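Local structure of ribosome-inactivating protein 3 (2PQG) at residues 17-22 / 186-191. The protein is a maize member of the ribosome-inactivating protein family, with a mixed alpha and beta fold. Numbering follows the deposited sequence.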
loop_
_atom_site.group_PDB
_atom_site.type_symbol
_atom_site.label_atom_id
_atom_site.label_comp_id
_atom_site.label_asym_id
_atom_site.label_seq_id
_atom_site.Cartn_x
_atom_site.Cartn_y
_atom_site.Cartn_z
ATOM N N ALA A 17 -4.254 -0.828 -16.329
ATOM C CA ALA A 17 -5.422 -1.660 -16.572
ATOM C C ALA A 17 -5.901 -2.283 -15.268
ATOM O O ALA A 17 -7.098 -2.316 -14.971
ATOM C CB ALA A 17 -5.074 -2.746 -17.561
ATOM N N PHE A 18 -4.955 -2.788 -14.493
ATOM C CA PHE A 18 -5.284 -3.407 -13.225
ATOM C C PHE A 18 -5.889 -2.380 -12.274
ATOM O O PHE A 18 -6.839 -2.665 -11.554
ATOM C CB PHE A 18 -4.031 -4.005 -12.605
ATOM C CG PHE A 18 -4.286 -4.705 -11.320
ATOM C CD1 PHE A 18 -5.148 -5.800 -11.274
ATOM C CD2 PHE A 18 -3.695 -4.259 -10.150
ATOM C CE1 PHE A 18 -5.416 -6.446 -10.068
ATOM C CE2 PHE A 18 -3.950 -4.889 -8.939
ATOM C CZ PHE A 18 -4.816 -5.988 -8.895
ATOM N N ILE A 19 -5.324 -1.185 -12.266
ATOM C CA ILE A 19 -5.823 -0.128 -11.407
ATOM C C ILE A 19 -7.256 0.212 -11.817
ATOM O O ILE A 19 -8.182 0.181 -11.001
ATOM C CB ILE A 19 -4.918 1.131 -11.523
ATOM C CG1 ILE A 19 -3.520 0.793 -11.002
ATOM C CG2 ILE A 19 -5.525 2.316 -10.761
ATOM C CD1 ILE A 19 -3.526 0.258 -9.590
ATOM N N ALA A 20 -7.426 0.520 -13.098
ATOM C CA ALA A 20 -8.725 0.877 -13.641
ATOM C C ALA A 20 -9.757 -0.201 -13.367
ATOM O O ALA A 20 -10.923 0.101 -13.110
ATOM C CB ALA A 20 -8.613 1.118 -15.131
ATOM N N SER A 21 -9.330 -1.457 -13.428
ATOM C CA SER A 21 -10.227 -2.581 -13.187
ATOM C C SER A 21 -10.582 -2.714 -11.702
ATOM O O SER A 21 -11.743 -2.894 -11.344
ATOM C CB SER A 21 -9.581 -3.872 -13.710
ATOM O OG SER A 21 -10.314 -5.019 -13.317
ATOM N N VAL A 22 -9.581 -2.607 -10.839
ATOM C CA VAL A 22 -9.807 -2.730 -9.411
ATOM C C VAL A 22 -10.560 -1.519 -8.823
ATOM O O VAL A 22 -11.365 -1.667 -7.899
ATOM C CB VAL A 22 -8.465 -2.964 -8.674
ATOM C CG1 VAL A 22 -8.700 -3.095 -7.170
ATOM C CG2 VAL A 22 -7.797 -4.226 -9.211
ATOM N N GLU A 186 -1.793 2.618 -2.244
ATOM C CA GLU A 186 -1.638 4.024 -2.590
ATOM C C GLU A 186 -1.872 4.255 -4.073
ATOM O O GLU A 186 -2.219 5.361 -4.484
ATOM C CB GLU A 186 -0.254 4.521 -2.156
ATOM C CG GLU A 186 -0.017 4.337 -0.664
ATOM C CD GLU A 186 -0.884 5.239 0.216
ATOM O OE1 GLU A 186 -1.936 5.709 -0.257
ATOM O OE2 GLU A 186 -0.525 5.470 1.393
ATOM N N GLY A 187 -1.685 3.213 -4.875
ATOM C CA GLY A 187 -1.934 3.345 -6.295
ATOM C C GLY A 187 -3.438 3.480 -6.495
ATOM O O GLY A 187 -3.897 4.210 -7.380
ATOM N N LEU A 188 -4.207 2.781 -5.661
ATOM C CA LEU A 188 -5.664 2.813 -5.738
ATOM C C LEU A 188 -6.229 4.134 -5.185
ATOM O O LEU A 188 -7.149 4.717 -5.762
ATOM C CB LEU A 188 -6.258 1.621 -4.972
ATOM C CG LEU A 188 -6.000 0.193 -5.476
ATOM C CD1 LEU A 188 -6.457 -0.807 -4.427
ATOM C CD2 LEU A 188 -6.720 -0.057 -6.789
ATOM N N ARG A 189 -5.673 4.600 -4.072
ATOM C CA ARG A 189 -6.109 5.848 -3.454
ATOM C C ARG A 189 -5.796 7.088 -4.293
ATOM O O ARG A 189 -6.651 7.951 -4.491
ATOM C CB ARG A 189 -5.426 6.045 -2.102
ATOM C CG ARG A 189 -5.905 5.194 -0.961
ATOM C CD ARG A 189 -4.970 5.423 0.211
ATOM N NE ARG A 189 -5.383 4.698 1.401
ATOM C CZ ARG A 189 -4.761 4.783 2.570
ATOM N NH1 ARG A 189 -3.694 5.558 2.695
ATOM N NH2 ARG A 189 -5.216 4.111 3.618
ATOM N N PHE A 190 -4.557 7.182 -4.764
ATOM C CA PHE A 190 -4.117 8.340 -5.526
ATOM C C PHE A 190 -3.898 8.093 -7.003
ATOM O O PHE A 190 -3.138 7.195 -7.370
ATOM C CB PHE A 190 -2.798 8.878 -4.959
ATOM C CG PHE A 190 -2.859 9.260 -3.519
ATOM C CD1 PHE A 190 -2.797 8.293 -2.521
ATOM C CD2 PHE A 190 -2.982 10.594 -3.153
ATOM C CE1 PHE A 190 -2.847 8.655 -1.172
ATOM C CE2 PHE A 190 -3.032 10.961 -1.813
ATOM C CZ PHE A 190 -2.968 9.991 -0.819
ATOM N N ASN A 191 -4.544 8.890 -7.853
ATOM C CA ASN A 191 -4.329 8.750 -9.284
ATOM C C ASN A 191 -3.013 9.457 -9.630
ATOM O O ASN A 191 -2.522 9.370 -10.754
ATOM C CB ASN A 191 -5.498 9.317 -10.103
ATOM C CG ASN A 191 -6.043 10.614 -9.548
ATOM O OD1 ASN A 191 -6.611 11.423 -10.280
ATOM N ND2 ASN A 191 -5.894 10.811 -8.251
#
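Ile19 and Leu188 mark the nearest backbone approach of two helices in the ribosome-inactivating protein fold, their CA atoms 6.4 Å apart. Segment 17-22 lies within helix 15-27, which follows edge strand 2-7 of the mixed sheet; segment 186-191 carries the last turn of the long helix 171-189, then leaves helical geometry at Phe190 before helix 191-199 begins. The contact is small, buried and wholly apolar between side chains. Leu188 is its central residue: with CG anti to the carbonyl carbon (chi1 -65°), the side chain reaches helix 15-27 mainly through its methyl CD2. That methyl lies 3.6 Å from CG1 of Val22, and the two side chains cross at about a right angle. From Ile19, CD1 approaches the same methyl more loosely, at 4.3 Å from Leu188 CD2, so Leu188 meets residues one turn apart on helix 15-27. Ile19 also borders Gly187, its CG2 4.2 Å from Gly187 O. Leu52 of strand 51-57 touches both Val22 and Leu188, which ties the helix pair to the sheet, while Arg23 donates hydrogen bonds from NH2 to Gly187 O and from NE to Leu188 O, at the end of helix 171-189. One turn separates Glu186 from Arg189, which form a salt bridge with Arg189 NH1 3.4 Å from Glu186 OE2; the guanidinium also bonds to Asn71 O and makes a cation-pi contact with Trp220. Within helix 15-27, Val22 turns its other methyl to the ring of Phe18: CG2 sits 3.3 Å above the Phe18 ring plane, offset toward the rim.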